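Local coordinates for protein glycerophosphoryl diester phosphodiesterase (Agrobacterium tumefaciens str. C58, PDB 3KS6) that belongs to the glycerophosphoryl diester phosphodiesterase family, has a TIM-barrel fold and holds a magnesium ion between acidic side chains, at residues 4-9 with 226-231; 48-53 with 105-110; 185-190 with 207-212. One frame throughout, in Å; residues are numbered along the deposited sequence.

Interaction 1 (4-9 with 226-231). With ACT (acetate ion), chain H.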
loop_
_atom_site.group_PDB
_atom_site.type_symbol
_atom_site.label_atom_id
_atom_site.label_comp_id
_atom_site.label_asym_id
_atom_site.label_seq_id
_atom_site.Cartn_x
_atom_site.Cartn_y
_atom_site.Cartn_z
ATOM N N ARG A 4 8.191 -9.588 -5.568
ATOM C CA ARG A 4 7.143 -8.848 -6.245
ATOM C C ARG A 4 7.349 -7.347 -6.040
ATOM O O ARG A 4 7.956 -6.916 -5.038
ATOM C CB ARG A 4 5.765 -9.287 -5.758
ATOM C CG ARG A 4 5.427 -10.740 -6.081
ATOM C CD ARG A 4 4.347 -11.330 -5.179
ATOM N NE ARG A 4 3.048 -10.665 -5.345
ATOM C CZ ARG A 4 2.213 -10.877 -6.362
ATOM N NH1 ARG A 4 2.509 -11.731 -7.335
ATOM N NH2 ARG A 4 1.058 -10.223 -6.416
ATOM N N ILE A 5 6.894 -6.580 -7.027
ATOM C CA ILE A 5 7.004 -5.132 -7.043
ATOM C C ILE A 5 5.610 -4.521 -6.956
ATOM O O ILE A 5 4.717 -4.874 -7.759
ATOM C CB ILE A 5 7.671 -4.612 -8.321
ATOM C CG1 ILE A 5 9.140 -5.022 -8.359
ATOM C CG2 ILE A 5 7.568 -3.056 -8.406
ATOM C CD1 ILE A 5 9.832 -4.710 -9.678
ATOM N N ALA A 6 5.432 -3.594 -6.003
ATOM C CA ALA A 6 4.188 -2.844 -5.866
ATOM C C ALA A 6 4.451 -1.357 -6.079
ATOM O O ALA A 6 5.329 -0.802 -5.463
ATOM C CB ALA A 6 3.515 -3.080 -4.485
ATOM N N SER A 7 3.669 -0.714 -6.937
ATOM C CA SER A 7 3.849 0.694 -7.251
ATOM C C SER A 7 3.193 1.559 -6.173
ATOM O O SER A 7 1.976 1.556 -6.046
ATOM C CB SER A 7 3.205 0.983 -8.595
ATOM O OG SER A 7 3.246 2.343 -8.964
ATOM N N HIS A 8 4.013 2.303 -5.420
ATOM C CA HIS A 8 3.566 3.049 -4.233
ATOM C C HIS A 8 2.775 4.262 -4.651
ATOM O O HIS A 8 3.304 5.174 -5.265
ATOM C CB HIS A 8 4.776 3.433 -3.373
ATOM C CG HIS A 8 4.432 4.012 -2.026
ATOM N ND1 HIS A 8 4.869 5.259 -1.607
ATOM C CD2 HIS A 8 3.722 3.494 -0.993
ATOM C CE1 HIS A 8 4.407 5.489 -0.390
ATOM N NE2 HIS A 8 3.740 4.426 0.024
ATOM N N ARG A 9 1.490 4.248 -4.335
ATOM C CA ARG A 9 0.589 5.339 -4.669
ATOM C C ARG A 9 0.520 5.598 -6.189
ATOM O O ARG A 9 0.252 6.707 -6.633
ATOM C CB ARG A 9 0.959 6.626 -3.910
ATOM C CG ARG A 9 1.204 6.412 -2.426
ATOM C CD ARG A 9 1.413 7.713 -1.675
ATOM N NE ARG A 9 1.991 7.440 -0.356
ATOM C CZ ARG A 9 2.603 8.327 0.416
ATOM N NH1 ARG A 9 2.735 9.595 0.048
ATOM N NH2 ARG A 9 3.105 7.922 1.574
ATOM N N VAL A 226 13.196 -10.591 -0.657
ATOM C CA VAL A 226 11.973 -10.351 0.112
ATOM C C VAL A 226 10.728 -10.660 -0.742
ATOM O O VAL A 226 10.796 -10.689 -1.972
ATOM C CB VAL A 226 11.940 -8.912 0.693
ATOM C CG1 VAL A 226 13.219 -8.598 1.506
ATOM C CG2 VAL A 226 11.655 -7.877 -0.380
ATOM N N LYS A 227 9.586 -10.897 -0.089
ATOM C CA LYS A 227 8.389 -11.277 -0.809
ATOM C C LYS A 227 7.933 -10.204 -1.768
ATOM O O LYS A 227 7.536 -10.493 -2.906
ATOM C CB LYS A 227 7.243 -11.606 0.179
ATOM C CG LYS A 227 5.982 -12.048 -0.504
ATOM C CD LYS A 227 4.868 -12.413 0.514
ATOM C CE LYS A 227 3.559 -12.779 -0.202
ATOM N NZ LYS A 227 2.591 -13.281 0.798
ATOM N N VAL A 228 7.934 -8.954 -1.299
ATOM C CA VAL A 228 7.387 -7.850 -2.053
ATOM C C VAL A 228 7.965 -6.589 -1.443
ATOM O O VAL A 228 8.353 -6.608 -0.247
ATOM C CB VAL A 228 5.854 -7.802 -1.932
ATOM C CG1 VAL A 228 5.414 -7.685 -0.449
ATOM C CG2 VAL A 228 5.235 -6.652 -2.801
ATOM N N PHE A 229 8.044 -5.537 -2.262
ATOM C CA PHE A 229 8.337 -4.183 -1.761
ATOM C C PHE A 229 7.523 -3.167 -2.493
ATOM O O PHE A 229 7.204 -3.355 -3.674
ATOM C CB PHE A 229 9.830 -3.831 -1.817
ATOM C CG PHE A 229 10.424 -3.810 -3.210
ATOM C CD1 PHE A 229 10.455 -2.640 -3.919
ATOM C CD2 PHE A 229 11.021 -4.945 -3.758
ATOM C CE1 PHE A 229 10.983 -2.588 -5.249
ATOM C CE2 PHE A 229 11.600 -4.913 -5.050
ATOM C CZ PHE A 229 11.582 -3.734 -5.784
ATOM N N THR A 230 7.118 -2.106 -1.786
ATOM C CA THR A 230 6.515 -0.944 -2.428
ATOM C C THR A 230 7.612 0.068 -2.787
ATOM O O THR A 230 8.634 0.187 -2.112
ATOM C CB THR A 230 5.483 -0.260 -1.584
ATOM O OG1 THR A 230 6.086 0.187 -0.358
ATOM C CG2 THR A 230 4.253 -1.227 -1.338
ATOM N N THR A 231 7.402 0.760 -3.907
ATOM C CA THR A 231 8.371 1.740 -4.427
ATOM C C THR A 231 7.712 2.907 -5.121
ATOM O O THR A 231 6.746 2.761 -5.872
ATOM C CB THR A 231 9.397 1.090 -5.428
ATOM O OG1 THR A 231 10.372 2.056 -5.909
ATOM C CG2 THR A 231 8.669 0.426 -6.615
HETATM C C ACT H . 4.251 5.066 3.488
HETATM O O ACT H . 5.457 5.191 3.141
HETATM O OXT ACT H . 3.352 5.430 2.683
HETATM C CH3 ACT H . 3.884 4.504 4.827
#

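Interaction 2 (48-53 with 105-110). With MG (magnesium ion), chain F.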
loop_
_atom_site.group_PDB
_atom_site.type_symbol
_atom_site.label_atom_id
_atom_site.label_comp_id
_atom_site.label_asym_id
_atom_site.label_seq_id
_atom_site.Cartn_x
_atom_site.Cartn_y
_atom_site.Cartn_z
ATOM N N VAL A 48 -9.254 7.898 -2.941
ATOM C CA VAL A 48 -7.901 7.354 -2.960
ATOM C C VAL A 48 -6.929 8.527 -2.668
ATOM O O VAL A 48 -6.770 9.442 -3.460
ATOM C CB VAL A 48 -7.569 6.734 -4.334
ATOM C CG1 VAL A 48 -6.185 6.119 -4.340
ATOM C CG2 VAL A 48 -8.639 5.689 -4.734
ATOM N N HIS A 49 -6.329 8.508 -1.490
ATOM C CA HIS A 49 -5.458 9.595 -1.012
ATOM C C HIS A 49 -4.640 9.066 0.133
ATOM O O HIS A 49 -5.140 8.266 0.932
ATOM C CB HIS A 49 -6.312 10.773 -0.541
ATOM C CG HIS A 49 -5.602 12.092 -0.587
ATOM N ND1 HIS A 49 -5.540 12.844 -1.736
ATOM C CD2 HIS A 49 -4.944 12.806 0.363
ATOM C CE1 HIS A 49 -4.871 13.961 -1.507
ATOM N NE2 HIS A 49 -4.497 13.970 -0.242
ATOM N N HIS A 50 -3.395 9.525 0.264
ATOM C CA HIS A 50 -2.565 9.040 1.359
ATOM C C HIS A 50 -2.952 9.638 2.719
ATOM O O HIS A 50 -3.427 8.909 3.589
ATOM C CB HIS A 50 -1.081 9.303 1.068
ATOM C CG HIS A 50 -0.208 8.934 2.214
ATOM N ND1 HIS A 50 0.555 9.860 2.898
ATOM C CD2 HIS A 50 -0.043 7.754 2.849
ATOM C CE1 HIS A 50 1.158 9.248 3.902
ATOM N NE2 HIS A 50 0.819 7.970 3.887
ATOM N N ASP A 51 -2.775 10.956 2.904
ATOM C CA ASP A 51 -3.085 11.569 4.201
ATOM C C ASP A 51 -4.607 11.663 4.414
ATOM O O ASP A 51 -5.377 11.692 3.446
ATOM C CB ASP A 51 -2.511 12.984 4.315
ATOM C CG ASP A 51 -1.010 13.023 4.488
ATOM O OD1 ASP A 51 -0.390 12.036 4.929
ATOM O OD2 ASP A 51 -0.469 14.095 4.176
ATOM N N PRO A 52 -5.050 11.730 5.676
ATOM C CA PRO A 52 -6.468 11.900 5.942
ATOM C C PRO A 52 -6.920 13.324 5.641
ATOM O O PRO A 52 -8.112 13.623 5.764
ATOM C CB PRO A 52 -6.588 11.567 7.432
ATOM C CG PRO A 52 -5.250 11.882 8.000
ATOM C CD PRO A 52 -4.262 11.591 6.920
ATOM N N THR A 53 -5.972 14.191 5.289
ATOM C CA THR A 53 -6.247 15.573 4.910
ATOM C C THR A 53 -5.678 15.841 3.530
ATOM O O THR A 53 -4.769 15.155 3.043
ATOM C CB THR A 53 -5.641 16.583 5.890
ATOM O OG1 THR A 53 -4.223 16.425 5.896
ATOM C CG2 THR A 53 -6.213 16.414 7.328
ATOM N N GLU A 105 -4.353 -0.106 1.462
ATOM C CA GLU A 105 -4.023 0.226 2.863
ATOM C C GLU A 105 -5.169 0.930 3.546
ATOM O O GLU A 105 -5.710 1.892 3.013
ATOM C CB GLU A 105 -2.751 1.090 2.966
ATOM C CG GLU A 105 -2.245 1.185 4.404
ATOM C CD GLU A 105 -1.013 2.049 4.563
ATOM O OE1 GLU A 105 -0.270 2.266 3.564
ATOM O OE2 GLU A 105 -0.828 2.563 5.699
ATOM N N ILE A 106 -5.510 0.440 4.722
ATOM C CA ILE A 106 -6.538 1.009 5.604
ATOM C C ILE A 106 -5.847 1.945 6.598
ATOM O O ILE A 106 -5.066 1.499 7.473
ATOM C CB ILE A 106 -7.249 -0.106 6.384
ATOM C CG1 ILE A 106 -7.868 -1.118 5.428
ATOM C CG2 ILE A 106 -8.362 0.486 7.301
ATOM C CD1 ILE A 106 -8.891 -0.465 4.448
ATOM N N LYS A 107 -6.117 3.239 6.421
ATOM C CA LYS A 107 -5.552 4.333 7.206
ATOM C C LYS A 107 -6.569 4.842 8.231
ATOM O O LYS A 107 -7.787 4.768 8.001
ATOM C CB LYS A 107 -5.210 5.520 6.281
ATOM C CG LYS A 107 -4.053 5.320 5.307
ATOM C CD LYS A 107 -2.692 5.532 5.960
ATOM C CE LYS A 107 -2.054 6.916 5.696
ATOM N NZ LYS A 107 -2.712 8.118 6.311
ATOM N N PRO A 108 -6.080 5.376 9.366
ATOM C CA PRO A 108 -6.971 6.047 10.307
ATOM C C PRO A 108 -7.188 7.504 9.919
ATOM O O PRO A 108 -6.609 7.997 8.950
ATOM C CB PRO A 108 -6.185 5.969 11.617
ATOM C CG PRO A 108 -4.724 6.146 11.135
ATOM C CD PRO A 108 -4.691 5.325 9.874
ATOM N N GLY A 109 -8.053 8.184 10.668
ATOM C CA GLY A 109 -8.258 9.603 10.491
ATOM C C GLY A 109 -7.231 10.485 11.182
ATOM O O GLY A 109 -6.217 10.025 11.721
ATOM N N VAL A 110 -7.496 11.783 11.162
ATOM C CA VAL A 110 -6.578 12.770 11.731
ATOM C C VAL A 110 -6.206 12.450 13.176
ATOM O O VAL A 110 -5.041 12.554 13.561
ATOM C CB VAL A 110 -7.183 14.234 11.622
ATOM C CG1 VAL A 110 -6.307 15.234 12.383
ATOM C CG2 VAL A 110 -7.321 14.661 10.128
HETATM MG MG MG F . 0.196 3.310 1.876
HETATM O O HOH W 1 -0.717 10.483 6.741
HETATM O O HOH W 2 0.624 4.632 0.272
HETATM O O HOH W 3 0.871 4.791 3.187
#

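Interaction 3 (185-190 with 207-212)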
loop_
_atom_site.group_PDB
_atom_site.type_symbol
_atom_site.label_atom_id
_atom_site.label_comp_id
_atom_site.label_asym_id
_atom_site.label_seq_id
_atom_site.Cartn_x
_atom_site.Cartn_y
_atom_site.Cartn_z
ATOM N N ILE A 185 4.316 -9.596 7.565
ATOM C CA ILE A 185 4.600 -8.218 7.983
ATOM C C ILE A 185 5.355 -7.506 6.880
ATOM O O ILE A 185 6.011 -8.145 6.032
ATOM C CB ILE A 185 5.381 -8.103 9.344
ATOM C CG1 ILE A 185 6.823 -8.592 9.195
ATOM C CG2 ILE A 185 4.652 -8.876 10.422
ATOM C CD1 ILE A 185 7.711 -8.435 10.446
ATOM N N GLY A 186 5.285 -6.179 6.889
ATOM C CA GLY A 186 6.079 -5.355 5.987
ATOM C C GLY A 186 6.822 -4.349 6.849
ATOM O O GLY A 186 6.200 -3.708 7.679
ATOM N N VAL A 187 8.142 -4.277 6.686
ATOM C CA VAL A 187 8.979 -3.311 7.389
ATOM C C VAL A 187 9.595 -2.313 6.402
ATOM O O VAL A 187 9.810 -2.630 5.195
ATOM C CB VAL A 187 10.119 -4.025 8.243
ATOM C CG1 VAL A 187 9.519 -5.129 9.153
ATOM C CG2 VAL A 187 11.236 -4.626 7.363
ATOM N N HIS A 188 9.927 -1.105 6.906
ATOM C CA HIS A 188 10.692 -0.124 6.127
ATOM C C HIS A 188 11.986 -0.788 5.655
ATOM O O HIS A 188 12.674 -1.428 6.438
ATOM C CB HIS A 188 11.043 1.075 6.993
ATOM C CG HIS A 188 11.529 2.277 6.237
ATOM N ND1 HIS A 188 12.705 2.296 5.507
ATOM C CD2 HIS A 188 10.990 3.505 6.105
ATOM C CE1 HIS A 188 12.850 3.485 4.944
ATOM N NE2 HIS A 188 11.829 4.239 5.296
ATOM N N ILE A 189 12.329 -0.612 4.381
ATOM C CA ILE A 189 13.522 -1.240 3.804
ATOM C C ILE A 189 14.783 -0.937 4.607
ATOM O O ILE A 189 15.657 -1.782 4.747
ATOM C CB ILE A 189 13.701 -0.798 2.289
ATOM C CG1 ILE A 189 14.828 -1.572 1.588
ATOM C CG2 ILE A 189 13.890 0.710 2.161
ATOM C CD1 ILE A 189 14.728 -3.051 1.703
ATOM N N ASP A 190 14.891 0.278 5.137
ATOM C CA ASP A 190 16.087 0.665 5.904
ATOM C C ASP A 190 16.208 -0.062 7.246
ATOM O O ASP A 190 17.269 -0.009 7.838
ATOM C CB ASP A 190 16.169 2.187 6.121
ATOM C CG ASP A 190 16.392 2.981 4.827
ATOM O OD1 ASP A 190 16.840 2.403 3.806
ATOM O OD2 ASP A 190 16.110 4.193 4.875
ATOM N N PHE A 207 7.713 -12.148 4.719
ATOM C CA PHE A 207 8.508 -10.948 4.989
ATOM C C PHE A 207 8.656 -10.095 3.749
ATOM O O PHE A 207 9.234 -10.525 2.756
ATOM C CB PHE A 207 9.926 -11.331 5.499
ATOM C CG PHE A 207 10.801 -10.122 5.862
ATOM C CD1 PHE A 207 10.680 -9.497 7.112
ATOM C CD2 PHE A 207 11.727 -9.626 4.969
ATOM C CE1 PHE A 207 11.454 -8.404 7.446
ATOM C CE2 PHE A 207 12.523 -8.516 5.299
ATOM C CZ PHE A 207 12.369 -7.897 6.526
ATOM N N GLY A 208 8.198 -8.857 3.835
ATOM C CA GLY A 208 8.378 -7.892 2.778
ATOM C C GLY A 208 8.716 -6.496 3.279
ATOM O O GLY A 208 8.837 -6.269 4.490
ATOM N N CYS A 209 8.867 -5.563 2.344
ATOM C CA CYS A 209 9.317 -4.224 2.682
ATOM C C CYS A 209 8.525 -3.111 2.020
ATOM O O CYS A 209 7.685 -3.323 1.117
ATOM C CB CYS A 209 10.827 -4.057 2.388
ATOM S SG CYS A 209 11.862 -5.293 3.163
ATOM N N TRP A 210 8.757 -1.903 2.510
ATOM C CA TRP A 210 8.171 -0.693 1.950
ATOM C C TRP A 210 9.196 0.448 2.038
ATOM O O TRP A 210 10.265 0.318 2.667
ATOM C CB TRP A 210 6.819 -0.326 2.603
ATOM C CG TRP A 210 6.792 -0.390 4.093
ATOM C CD1 TRP A 210 6.556 -1.467 4.840
ATOM C CD2 TRP A 210 7.000 0.707 5.006
ATOM N NE1 TRP A 210 6.618 -1.143 6.185
ATOM C CE2 TRP A 210 6.872 0.195 6.302
ATOM C CE3 TRP A 210 7.258 2.076 4.846
ATOM C CZ2 TRP A 210 7.043 0.987 7.431
ATOM C CZ3 TRP A 210 7.405 2.858 5.957
ATOM C CH2 TRP A 210 7.298 2.319 7.238
ATOM N N ALA A 211 8.909 1.497 1.305
ATOM C CA ALA A 211 9.739 2.710 1.199
ATOM C C ALA A 211 11.043 2.506 0.434
ATOM O O ALA A 211 12.020 3.196 0.702
ATOM C CB ALA A 211 9.999 3.384 2.596
ATOM N N ALA A 212 11.046 1.567 -0.524
ATOM C CA ALA A 212 12.243 1.249 -1.325
ATOM C C ALA A 212 12.238 2.126 -2.566
ATOM O O ALA A 212 11.826 1.700 -3.633
ATOM C CB ALA A 212 12.253 -0.178 -1.703
#

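Interaction 1 (4-9 with 226-231)
Ile5 and Phe229 lie side by side and point the same way out of two parallel strands, the first and the last of the barrel. CG1 of Ile5 comes to 3.8 Å from CZ of Phe229; the ring gets there because its CG sits between the backbone N and the carbonyl carbon (chi1 62°), which folds it back toward 4-9. Next along this layer, Ile5 CG2 meets Thr231 CG2 at 4.1 Å, the two side chains slanting across each other. Arg4, Ala6, Val228 and Thr230 occupy the other face, where the Ala6 methyl touches Thr230 CG2 at 3.7 Å and, more loosely, Val228 CG2. Five backbone bonds join the strands, from Arg4 N to Lys227 O (2.9 Å) through to His8 N to Thr231 O (2.8 Å). In this last one the donor stands above the carbonyl plane, 45° out of it, and His8 CB packs against the same oxygen. With CG of His8 anti to the backbone N (chi1 -171°), the imidazole passes obliquely by Thr230 OG1. NE2 reaches acetate OXT, which lies at the ring edge in the plane of the imidazole, at 2.9 Å, an atom also gripped by Arg9 NH2 at 2.7 Å; His8 ND1 is bonded to Asp232, consistent with a restrained ring rotation. The acetate probably comes from the crystallisation liquor. Helices 215-224 and 234-249 cover the layer of Ile5, Phe229 and Thr231, while strand 33-40 continues the sheet beyond 4-8 and its Glu33 forms a salt bridge with Arg4.

Interaction 2 (48-53 with 105-110)
Lys107 reaches across to His50 with the end of its side chain: in the conformer described here, one of two modelled, NZ donates to the backbone O of His50 at 2.9 Å, from above the carbonyl plane and 37° out of it. CE lies against the imidazole, 3.6 Å from NE2. Bends at chi2, chi3 and chi4 curl this conformer back far enough to bring its ammonium group to the carbonyl. Water 1 is a second partner of NZ at 3.1 Å; its further link to Asp51 OD1 is unusually short and therefore doubtful. Farther along, the Pro52 ring packs on the backbone of 108-110, its CB 3.8 Å from Val110 N, and the Val110 methyl CG2 presses closely on Thr53 CG2 at 3.5 Å. At the other end of 105-110, Glu105 extends away from its strand and binds the magnesium ion through OE1 at 2.0 Å. Waters 2 and 3 are also ligands, and Glu35 and Asp37 of strand 33-40 belong to the same site. The His50 oxygen also accepts a hydrogen bond from His39 NE2, so two donors converge on it. The contact thus lies among the loops beyond the barrel strands that carry the magnesium site: the loop after strand 46-48 is tied to the chain following strand 101-106, with strand 33-40 contributing His39, in contact with both Pro52 and Lys107, and Asp37, touched by His50.

Interaction 3 (185-190 with 207-212)
A beta-alpha-beta unit, strand 184-188, helix 194-202 and strand 206-210, supplies both sides of this contact, and Trp210 is its largest side chain. The indole lies over the backbone of the neighbouring strand, with Val187 C and His188 N against one face; His188 N is 3.4 Å from CE2. Its NE1 donates to Gly186 O at 3.0 Å. That oxygen lies in the indole plane, whereas the N-H approaches it from well above the carbonyl plane, at a C=O...N angle of only 92°. The Trp210 CG sits between the backbone N and the carbonyl carbon (chi1 46°), which swings the ring across to 185-190. His188 then turns an edge to the six-membered ring in an offset edge-to-face pair, planes at 64°, and places CB over the face of that ring, 4.0 Å from its centroid. The imidazole is covered on one face by the Ala211 methyl, 3.6 Å from its centroid, and is steadied in its own plane by Asp190 N donating to ND1.

As neighbouring parallel strands of the TIM barrel, the two segments also share regular backbone bonds, such as Val187 N to Gly208 O and Trp210 N to Val187 O. Ile189 N to Trp210 O (2.8 Å) carries the pairing past the end of strand 184-188.

Phe207, Val187 and Cys209 form the opposite face from Trp210 and His188. Val187 CG2 meets Phe207 CZ at 3.6 Å, the side chains crossing at about a right angle, and Ile189 CD1 lies 3.9 Å from Cys209 SG. Helix 194-202 packs on Phe207 through Leu196, Met197 and Val200, while Phe140 stacks edge-to-face with Trp210.

In the fold
Interactions 1 and 3 are neighbours in one curved sheet, their centres about 9 Å apart: strand 228-231 runs beside 206-210, with probable hydrogen bonds from Cys209 N to Val228 O (2.8 Å) and from Lys227 N to Phe207 O (2.9 Å). Thr230 also packs against Trp210. Interaction 2 lies about 19 Å, centre to centre, from each of the others. It meets interaction 1 where Arg9 NH2 packs 3.3 Å from His50 NE2, but stays about 8 Å from interaction 3 at the nearest atoms. All three border the metal-containing pocket: Glu105 binds magnesium, His8 comes within about 4 Å of it, and His8, His50 and Trp210 surround the acetate.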